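Side-chain contacts in Rev protein (Borrelia burgdorferi, PDB 5EQZ), which is of unknown function but belongs to the plasmid-encoded Borrelia REV family, is probably a lipoprotein, and folds as an elongated bundle of helices: residues G33-Y38 and N66-K71; A77-A82 and K106-T111; I96-I101 and D124-N129. All blocks are in the same frame, centred on the assembly; numbering follows the deposited sequence.

Contact 1 (G33-Y38 and N66-K71)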
loop_
_atom_site.group_PDB
_atom_site.type_symbol
_atom_site.label_atom_id
_atom_site.label_comp_id
_atom_site.label_asym_id
_atom_site.label_seq_id
_atom_site.Cartn_x
_atom_site.Cartn_y
_atom_site.Cartn_z
ATOM N N GLY A 33 -6.321 1.315 2.764
ATOM C CA GLY A 33 -6.878 1.548 4.084
ATOM C C GLY A 33 -6.033 0.979 5.208
ATOM O O GLY A 33 -5.977 1.555 6.297
ATOM N N LYS A 34 -5.369 -0.157 4.970
ATOM C CA LYS A 34 -4.478 -0.707 5.992
ATOM C C LYS A 34 -3.268 0.189 6.218
ATOM O O LYS A 34 -2.797 0.338 7.358
ATOM C CB LYS A 34 -4.027 -2.117 5.607
ATOM C CG LYS A 34 -5.028 -3.204 5.956
ATOM C CD LYS A 34 -4.372 -4.332 6.735
ATOM C CE LYS A 34 -3.432 -5.139 5.854
ATOM N NZ LYS A 34 -3.232 -6.524 6.381
ATOM N N PHE A 35 -2.736 0.781 5.146
ATOM C CA PHE A 35 -1.618 1.709 5.301
ATOM C C PHE A 35 -2.028 2.932 6.108
ATOM O O PHE A 35 -1.329 3.329 7.048
ATOM C CB PHE A 35 -1.080 2.142 3.940
ATOM C CG PHE A 35 -0.196 1.135 3.288
ATOM C CD1 PHE A 35 -0.739 0.150 2.462
ATOM C CD2 PHE A 35 1.180 1.171 3.484
ATOM C CE1 PHE A 35 0.078 -0.779 1.849
ATOM C CE2 PHE A 35 2.007 0.234 2.880
ATOM C CZ PHE A 35 1.462 -0.733 2.060
ATOM N N LYS A 36 -3.156 3.557 5.745
ATOM C CA LYS A 36 -3.569 4.757 6.463
ATOM C C LYS A 36 -3.908 4.442 7.906
ATOM O O LYS A 36 -3.638 5.260 8.795
ATOM C CB LYS A 36 -4.757 5.430 5.777
ATOM C CG LYS A 36 -4.980 6.858 6.269
ATOM C CD LYS A 36 -6.359 7.395 5.915
ATOM C CE LYS A 36 -6.678 8.653 6.712
ATOM N NZ LYS A 36 -7.409 8.343 7.967
ATOM N N ASP A 37 -4.469 3.259 8.165
ATOM C CA ASP A 37 -4.794 2.889 9.536
ATOM C C ASP A 37 -3.531 2.760 10.381
ATOM O O ASP A 37 -3.474 3.280 11.501
ATOM C CB ASP A 37 -5.598 1.588 9.562
ATOM C CG ASP A 37 -5.846 1.085 10.974
ATOM O OD1 ASP A 37 -6.333 1.885 11.805
ATOM O OD2 ASP A 37 -5.555 -0.101 11.244
ATOM N N TYR A 38 -2.501 2.084 9.857
ATOM C CA TYR A 38 -1.249 1.961 10.606
ATOM C C TYR A 38 -0.552 3.307 10.734
ATOM O O TYR A 38 0.040 3.607 11.780
ATOM C CB TYR A 38 -0.315 0.951 9.947
ATOM C CG TYR A 38 -0.828 -0.479 9.949
ATOM C CD1 TYR A 38 -0.266 -1.424 9.106
ATOM C CD2 TYR A 38 -1.866 -0.883 10.785
ATOM C CE1 TYR A 38 -0.723 -2.733 9.089
ATOM C CE2 TYR A 38 -2.335 -2.198 10.771
ATOM C CZ TYR A 38 -1.756 -3.112 9.911
ATOM O OH TYR A 38 -2.189 -4.416 9.872
ATOM N N ASN A 66 10.387 4.280 10.560
ATOM C CA ASN A 66 11.239 3.965 9.413
ATOM C C ASN A 66 10.680 2.787 8.622
ATOM O O ASN A 66 10.630 2.820 7.381
ATOM C CB ASN A 66 12.665 3.664 9.862
ATOM C CG ASN A 66 13.399 4.900 10.350
ATOM O OD1 ASN A 66 13.004 6.029 10.066
ATOM N ND2 ASN A 66 14.488 4.685 11.079
ATOM N N SER A 67 10.262 1.729 9.325
ATOM C CA SER A 67 9.731 0.552 8.630
ATOM C C SER A 67 8.453 0.886 7.883
ATOM O O SER A 67 8.245 0.414 6.756
ATOM C CB SER A 67 9.477 -0.583 9.622
ATOM O OG SER A 67 10.708 -1.141 10.062
ATOM N N PHE A 68 7.586 1.701 8.480
ATOM C CA PHE A 68 6.360 2.071 7.780
ATOM C C PHE A 68 6.671 2.863 6.519
ATOM O O PHE A 68 6.105 2.602 5.453
ATOM C CB PHE A 68 5.432 2.883 8.672
ATOM C CG PHE A 68 4.187 3.323 7.956
ATOM C CD1 PHE A 68 3.125 2.442 7.809
ATOM C CD2 PHE A 68 4.098 4.581 7.390
ATOM C CE1 PHE A 68 1.979 2.823 7.114
ATOM C CE2 PHE A 68 2.955 4.967 6.685
ATOM C CZ PHE A 68 1.894 4.084 6.560
ATOM N N GLN A 69 7.553 3.858 6.621
ATOM C CA GLN A 69 7.884 4.636 5.435
ATOM C C GLN A 69 8.475 3.757 4.339
ATOM O O GLN A 69 8.240 4.003 3.147
ATOM C CB GLN A 69 8.834 5.774 5.811
ATOM C CG GLN A 69 8.148 6.912 6.580
ATOM C CD GLN A 69 6.999 7.567 5.801
ATOM O OE1 GLN A 69 7.093 7.797 4.590
ATOM N NE2 GLN A 69 5.906 7.865 6.504
ATOM N N ASP A 70 9.213 2.711 4.708
ATOM C CA ASP A 70 9.774 1.840 3.680
ATOM C C ASP A 70 8.700 0.961 3.050
ATOM O O ASP A 70 8.732 0.708 1.835
ATOM C CB ASP A 70 10.887 0.986 4.267
ATOM C CG ASP A 70 12.102 1.806 4.655
ATOM O OD1 ASP A 70 12.287 2.935 4.137
ATOM O OD2 ASP A 70 12.881 1.311 5.483
ATOM N N LYS A 71 7.745 0.486 3.852
ATOM C CA LYS A 71 6.599 -0.230 3.289
ATOM C C LYS A 71 5.766 0.691 2.406
ATOM O O LYS A 71 5.285 0.274 1.343
ATOM C CB LYS A 71 5.734 -0.820 4.401
ATOM C CG LYS A 71 6.417 -1.953 5.159
ATOM C CD LYS A 71 6.692 -3.154 4.260
ATOM C CE LYS A 71 7.575 -4.191 4.955
ATOM N NZ LYS A 71 7.322 -5.559 4.439
#
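Phe35 meets Phe68 and Lys71 by two different parts, its backbone carbonyl and the far end of its ring. The carbonyl oxygen looks obliquely at the leading atoms of the Phe68 ring, 3.3 Å from CZ, without a hydrogen bond. The ring keeps CG beside its own backbone N (chi1 -79°), and its end then leans in between the helices: CD2 lies 4.1 Å from Phe68 CE1, while CE2 comes 3.6 Å from the backbone O of Lys71, again obliquely. The planes of the two phenylalanine rings are inclined by about 61°, and they meet obliquely, through CD2 and CE1. Phe68 gets across because its CG is anti to the backbone N (chi1 178°), which carries the ring out toward helix 32-48. Both rings are buried. Helices 32-48 and 55-88 form an antiparallel helical hairpin largely within a predicted coiled-coil region, and here the short axes are as much as 11.3 Å apart, a gap bridged by the large aromatic side chains. Leu26, from the loop ahead of helix 32-48, touches both phenylalanines, and Leu141 of helix 122-142 also rests on Phe35. One turn further on, Tyr38 offers only its CB, 4.1 Å from Phe68 CE1. Its ring turns off toward Asp22 and Val23 of helix 10-24, with the Lys34 carbonyl oxygen 3.3 Å above one face, offset toward the rim. Lys71 likewise contributes the base of its side chain, with CB 4.2 Å from Phe35 CE2. Beyond that the chain bends at chi2 and leads its amino group away to the carbonyl oxygens of Leu24 and Leu26, two hydrogen bonds that tie helix 55-88 to the end of helix 10-24 and the loop that follows.

Contact 2 (A77-A82 and K106-T111)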
loop_
_atom_site.group_PDB
_atom_site.type_symbol
_atom_site.label_atom_id
_atom_site.label_comp_id
_atom_site.label_asym_id
_atom_site.label_seq_id
_atom_site.Cartn_x
_atom_site.Cartn_y
_atom_site.Cartn_z
ATOM N N ALA A 77 5.577 2.740 -5.156
ATOM C CA ALA A 77 6.335 2.439 -6.370
ATOM C C ALA A 77 5.672 1.312 -7.153
ATOM O O ALA A 77 5.606 1.352 -8.394
ATOM C CB ALA A 77 7.777 2.077 -6.020
ATOM N N ALA A 78 5.171 0.302 -6.441
ATOM C CA ALA A 78 4.490 -0.808 -7.096
ATOM C C ALA A 78 3.240 -0.323 -7.814
ATOM O O ALA A 78 2.947 -0.768 -8.934
ATOM C CB ALA A 78 4.144 -1.890 -6.069
ATOM N N LEU A 79 2.502 0.608 -7.197
ATOM C CA LEU A 79 1.292 1.134 -7.834
ATOM C C LEU A 79 1.624 1.875 -9.128
ATOM O O LEU A 79 1.034 1.604 -10.185
ATOM C CB LEU A 79 0.548 2.050 -6.862
ATOM C CG LEU A 79 -0.246 1.355 -5.762
ATOM C CD1 LEU A 79 -0.544 2.311 -4.599
ATOM C CD2 LEU A 79 -1.537 0.802 -6.368
ATOM N N LYS A 80 2.581 2.805 -9.069
ATOM C CA LYS A 80 2.963 3.560 -10.260
ATOM C C LYS A 80 3.546 2.646 -11.337
ATOM O O LYS A 80 3.332 2.877 -12.539
ATOM C CB LYS A 80 3.950 4.664 -9.874
ATOM C CG LYS A 80 3.367 5.683 -8.914
ATOM C CD LYS A 80 4.448 6.628 -8.350
ATOM C CE LYS A 80 3.888 7.524 -7.250
ATOM N NZ LYS A 80 4.943 8.318 -6.517
ATOM N N ALA A 81 4.253 1.584 -10.930
ATOM C CA ALA A 81 4.785 0.623 -11.895
ATOM C C ALA A 81 3.655 -0.129 -12.601
ATOM O O ALA A 81 3.641 -0.253 -13.837
ATOM C CB ALA A 81 5.730 -0.347 -11.185
ATOM N N ALA A 82 2.692 -0.635 -11.829
ATOM C CA ALA A 82 1.543 -1.308 -12.436
ATOM C C ALA A 82 0.777 -0.361 -13.358
ATOM O O ALA A 82 0.335 -0.757 -14.450
ATOM C CB ALA A 82 0.624 -1.866 -11.343
ATOM N N LYS A 106 -4.122 -6.899 -10.030
ATOM C CA LYS A 106 -4.255 -7.796 -8.885
ATOM C C LYS A 106 -2.998 -7.775 -8.025
ATOM O O LYS A 106 -3.084 -7.802 -6.787
ATOM C CB LYS A 106 -4.566 -9.215 -9.370
ATOM C CG LYS A 106 -4.635 -10.248 -8.273
ATOM C CD LYS A 106 -5.271 -11.551 -8.756
ATOM C CE LYS A 106 -5.065 -12.670 -7.734
ATOM N NZ LYS A 106 -5.259 -14.029 -8.323
ATOM N N LEU A 107 -1.821 -7.694 -8.660
ATOM C CA LEU A 107 -0.562 -7.655 -7.913
ATOM C C LEU A 107 -0.461 -6.456 -6.972
ATOM O O LEU A 107 0.274 -6.527 -5.976
ATOM C CB LEU A 107 0.623 -7.648 -8.885
ATOM C CG LEU A 107 0.916 -9.004 -9.537
ATOM C CD1 LEU A 107 2.062 -8.888 -10.537
ATOM C CD2 LEU A 107 1.221 -10.060 -8.479
ATOM N N VAL A 108 -1.150 -5.357 -7.252
ATOM C CA VAL A 108 -1.098 -4.204 -6.356
ATOM C C VAL A 108 -2.414 -4.020 -5.600
ATOM O O VAL A 108 -2.725 -2.913 -5.153
ATOM C CB VAL A 108 -0.669 -2.920 -7.086
ATOM C CG1 VAL A 108 0.792 -3.041 -7.532
ATOM C CG2 VAL A 108 -1.578 -2.597 -8.288
ATOM N N GLY A 109 -3.182 -5.096 -5.440
ATOM C CA GLY A 109 -4.380 -5.070 -4.628
ATOM C C GLY A 109 -5.602 -4.441 -5.249
ATOM O O GLY A 109 -6.533 -4.076 -4.518
ATOM N N VAL A 110 -5.653 -4.335 -6.580
ATOM C CA VAL A 110 -6.750 -3.705 -7.300
ATOM C C VAL A 110 -7.458 -4.785 -8.115
ATOM O O VAL A 110 -6.822 -5.488 -8.912
ATOM C CB VAL A 110 -6.248 -2.568 -8.202
ATOM C CG1 VAL A 110 -7.378 -1.993 -9.011
ATOM C CG2 VAL A 110 -5.584 -1.459 -7.345
ATOM N N THR A 111 -8.763 -4.925 -7.900
ATOM C CA THR A 111 -9.592 -5.924 -8.572
ATOM C C THR A 111 -10.329 -5.268 -9.733
ATOM O O THR A 111 -11.184 -4.400 -9.515
ATOM C CB THR A 111 -10.604 -6.535 -7.596
ATOM O OG1 THR A 111 -9.938 -7.425 -6.692
ATOM C CG2 THR A 111 -11.696 -7.301 -8.346
#
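Val108 sets its whole branched side chain against one face of helix 55-88, where Ala78, Leu79 and Ala82 receive it. The apolar contacts divide between its branches. CG1 lies beside the backbone N (chi1 -67°) and lands on the methyl of Ala78, 3.8 Å from CB. CG2 reaches the Ala82 methyl, also 3.8 Å from its CB. Ala78 and Ala82 are one helical turn apart, and two such small side chains allow the valine to come in close, with the CA atoms of Leu79 and Val108 6.0 Å apart. Leu79 closes round from beside them: its CB does not aim at the valine, but CD2 curls in to 3.9 Å from Val108 CB, the two side chains meeting at a slant. The same leucine rests on Val137 and Ile138 of helix 122-142, which makes the pocket part of a three-helix interior.

Contacts with backbone polar atoms are of another kind. Val108 CG1 sits 3.4 Å from the Ala78 carbonyl oxygen, a van der Waals touch on an oxygen that already accepts the helical hydrogen bond from Ala82 N. No hydrogen bond joins the two segments directly, but the Val108 carbonyl oxygen accepts one from Lys75 NZ, about a turn earlier on helix 55-88, so the valine is held by its backbone as well as by its side chain.

Two further bonds shape the turn itself. Gly109 N reaches back to Lys106 O at 3.0 Å, and Val110 N to Ala105 O. With Gly109 at a positive phi of 78° as the C-prime residue, this is a Schellman motif, closing helix 95-107 just where Val108 docks.

Contact 3 (I96-I101 and D124-N129)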
loop_
_atom_site.group_PDB
_atom_site.type_symbol
_atom_site.label_atom_id
_atom_site.label_comp_id
_atom_site.label_asym_id
_atom_site.label_seq_id
_atom_site.Cartn_x
_atom_site.Cartn_y
_atom_site.Cartn_z
ATOM N N ILE A 96 -4.391 -12.028 -24.338
ATOM C CA ILE A 96 -3.189 -11.959 -23.505
ATOM C C ILE A 96 -3.080 -10.598 -22.822
ATOM O O ILE A 96 -2.697 -10.504 -21.646
ATOM C CB ILE A 96 -1.941 -12.267 -24.351
ATOM C CG1 ILE A 96 -2.041 -13.671 -24.954
ATOM C CG2 ILE A 96 -0.686 -12.150 -23.523
ATOM C CD1 ILE A 96 -0.965 -13.973 -26.001
ATOM N N SER A 97 -3.416 -9.522 -23.542
ATOM C CA SER A 97 -3.345 -8.180 -22.968
ATOM C C SER A 97 -4.366 -7.987 -21.852
ATOM O O SER A 97 -4.074 -7.331 -20.845
ATOM C CB SER A 97 -3.549 -7.135 -24.065
ATOM O OG SER A 97 -2.578 -7.257 -25.094
ATOM N N LYS A 98 -5.575 -8.535 -22.018
ATOM C CA LYS A 98 -6.599 -8.433 -20.981
ATOM C C LYS A 98 -6.172 -9.132 -19.696
ATOM O O LYS A 98 -6.317 -8.576 -18.594
ATOM C CB LYS A 98 -7.918 -9.014 -21.484
ATOM C CG LYS A 98 -8.644 -8.174 -22.514
ATOM C CD LYS A 98 -9.904 -8.944 -22.927
ATOM C CE LYS A 98 -10.623 -8.309 -24.070
ATOM N NZ LYS A 98 -11.780 -9.172 -24.453
ATOM N N ARG A 99 -5.652 -10.358 -19.812
ATOM C CA ARG A 99 -5.176 -11.053 -18.616
ATOM C C ARG A 99 -4.015 -10.308 -17.972
ATOM O O ARG A 99 -3.887 -10.294 -16.738
ATOM C CB ARG A 99 -4.768 -12.488 -18.942
ATOM C CG ARG A 99 -5.906 -13.337 -19.484
ATOM C CD ARG A 99 -5.553 -14.819 -19.570
ATOM N NE ARG A 99 -4.852 -15.161 -20.803
ATOM C CZ ARG A 99 -5.439 -15.752 -21.840
ATOM N NH1 ARG A 99 -6.731 -16.057 -21.791
ATOM N NH2 ARG A 99 -4.745 -16.035 -22.930
ATOM N N LYS A 100 -3.185 -9.652 -18.790
ATOM C CA LYS A 100 -2.074 -8.864 -18.259
ATOM C C LYS A 100 -2.575 -7.670 -17.448
ATOM O O LYS A 100 -2.082 -7.413 -16.346
ATOM C CB LYS A 100 -1.180 -8.395 -19.405
ATOM C CG LYS A 100 0.159 -7.819 -18.968
ATOM C CD LYS A 100 0.892 -8.758 -18.049
ATOM C CE LYS A 100 2.323 -8.307 -17.854
ATOM N NZ LYS A 100 2.974 -9.080 -16.760
ATOM N N ILE A 101 -3.566 -6.932 -17.965
ATOM C CA ILE A 101 -4.152 -5.823 -17.207
ATOM C C ILE A 101 -4.711 -6.333 -15.888
ATOM O O ILE A 101 -4.475 -5.755 -14.817
ATOM C CB ILE A 101 -5.251 -5.123 -18.030
ATOM C CG1 ILE A 101 -4.672 -4.517 -19.306
ATOM C CG2 ILE A 101 -5.958 -4.048 -17.171
ATOM C CD1 ILE A 101 -5.726 -4.090 -20.309
ATOM N N ASP A 124 -9.222 -1.491 -23.650
ATOM C CA ASP A 124 -9.088 -0.094 -23.248
ATOM C C ASP A 124 -10.003 0.232 -22.083
ATOM O O ASP A 124 -9.693 1.116 -21.283
ATOM C CB ASP A 124 -9.399 0.847 -24.412
ATOM C CG ASP A 124 -8.241 0.994 -25.387
ATOM O OD1 ASP A 124 -7.134 1.378 -24.954
ATOM O OD2 ASP A 124 -8.448 0.753 -26.595
ATOM N N LYS A 125 -11.139 -0.457 -21.980
ATOM C CA LYS A 125 -12.044 -0.218 -20.866
ATOM C C LYS A 125 -11.500 -0.818 -19.572
ATOM O O LYS A 125 -11.573 -0.185 -18.511
ATOM C CB LYS A 125 -13.419 -0.778 -21.198
ATOM C CG LYS A 125 -14.270 -1.142 -20.018
ATOM C CD LYS A 125 -15.690 -1.438 -20.491
ATOM C CE LYS A 125 -16.678 -1.384 -19.347
ATOM N NZ LYS A 125 -17.206 -0.007 -19.157
ATOM N N MET A 126 -10.969 -2.042 -19.634
ATOM C CA MET A 126 -10.275 -2.590 -18.473
ATOM C C MET A 126 -9.092 -1.713 -18.075
ATOM O O MET A 126 -8.878 -1.448 -16.888
ATOM C CB MET A 126 -9.792 -4.011 -18.745
ATOM C CG MET A 126 -10.859 -5.079 -18.734
ATOM S SD MET A 126 -10.027 -6.602 -19.229
ATOM C CE MET A 126 -9.211 -7.022 -17.711
ATOM N N SER A 127 -8.309 -1.266 -19.055
ATOM C CA SER A 127 -7.187 -0.380 -18.772
ATOM C C SER A 127 -7.650 0.863 -18.015
ATOM O O SER A 127 -7.102 1.205 -16.955
ATOM C CB SER A 127 -6.500 0.004 -20.079
ATOM O OG SER A 127 -5.229 0.563 -19.824
ATOM N N LYS A 128 -8.688 1.529 -18.532
ATOM C CA LYS A 128 -9.186 2.752 -17.905
ATOM C C LYS A 128 -9.639 2.500 -16.471
ATOM O O LYS A 128 -9.320 3.282 -15.566
ATOM C CB LYS A 128 -10.331 3.341 -18.739
ATOM N N ASN A 129 -10.378 1.411 -16.241
ATOM C CA ASN A 129 -10.840 1.097 -14.896
ATOM C C ASN A 129 -9.655 0.880 -13.959
ATOM O O ASN A 129 -9.604 1.447 -12.861
ATOM C CB ASN A 129 -11.748 -0.138 -14.938
ATOM C CG ASN A 129 -12.347 -0.482 -13.578
ATOM O OD1 ASN A 129 -12.280 0.306 -12.635
ATOM N ND2 ASN A 129 -12.924 -1.668 -13.473
#
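Lys98 and Ile101 pack against Met126 and Ser127 in a buried, largely apolar contact between two nearly parallel helices, 95-107 and 122-142, in a three-helix bundle completed by helix 55-88. The short axes run 12° apart in direction and 9.7 Å from each other. Helices that follow one another yet point the same way need a long return, and the stretch between them supplies it. Ile86 of helix 55-88 touches both Ile101 and Ser127, sealing the contact from the third helix.

Ile101 points toward residues 124-129 and uses both branches. CG2, anti to the backbone N, lies 4.1 Å from Met126 CB and also faces that residue's carbonyl. CD1, at the end of the other branch, reaches past it to the next residue, 4.2 Å from Ser127 CB. The isoleucine thus straddles the backbone between Met126 and Ser127.

The side chain of Lys98 takes part through CB and CG. The Met126 sulfur lies against it, SD being 3.9 Å from Lys98 CG and equally near CB, and the two side chains cross at about a right angle. From CG the lysine runs on extended, away from residues 124-129, past Asn122 at the start of helix 122-142, and its amino group donates a hydrogen bond to the carbonyl oxygen of Leu115 in the connecting stretch, so this buried chain ends on a polar partner. The methionine, straight as far as its sulfur, bends at the last torsion (chi3 78°), which brings its methyl CE to 3.4 Å from the carbonyl oxygen of Lys98.

How the contacts relate
The contacts string out along the length of the molecule, with centres 16 Å apart from contact 1 to contact 2, 13 Å from contact 2 to contact 3, and 29 Å between the outer two; none touches another. Helix 55-88 serves both contacts 1 and 2, pairing first with helix 32-48 and then, further along, with the end of helix 95-107. That helix in turn links contacts 2 and 3. Along the chain contact 1 closes before the others begin, whereas the segments of contacts 2 and 3 alternate. The long helix therefore acts as a spine, joining an earlier helical hairpin to the later three-helix portion in one elongated body.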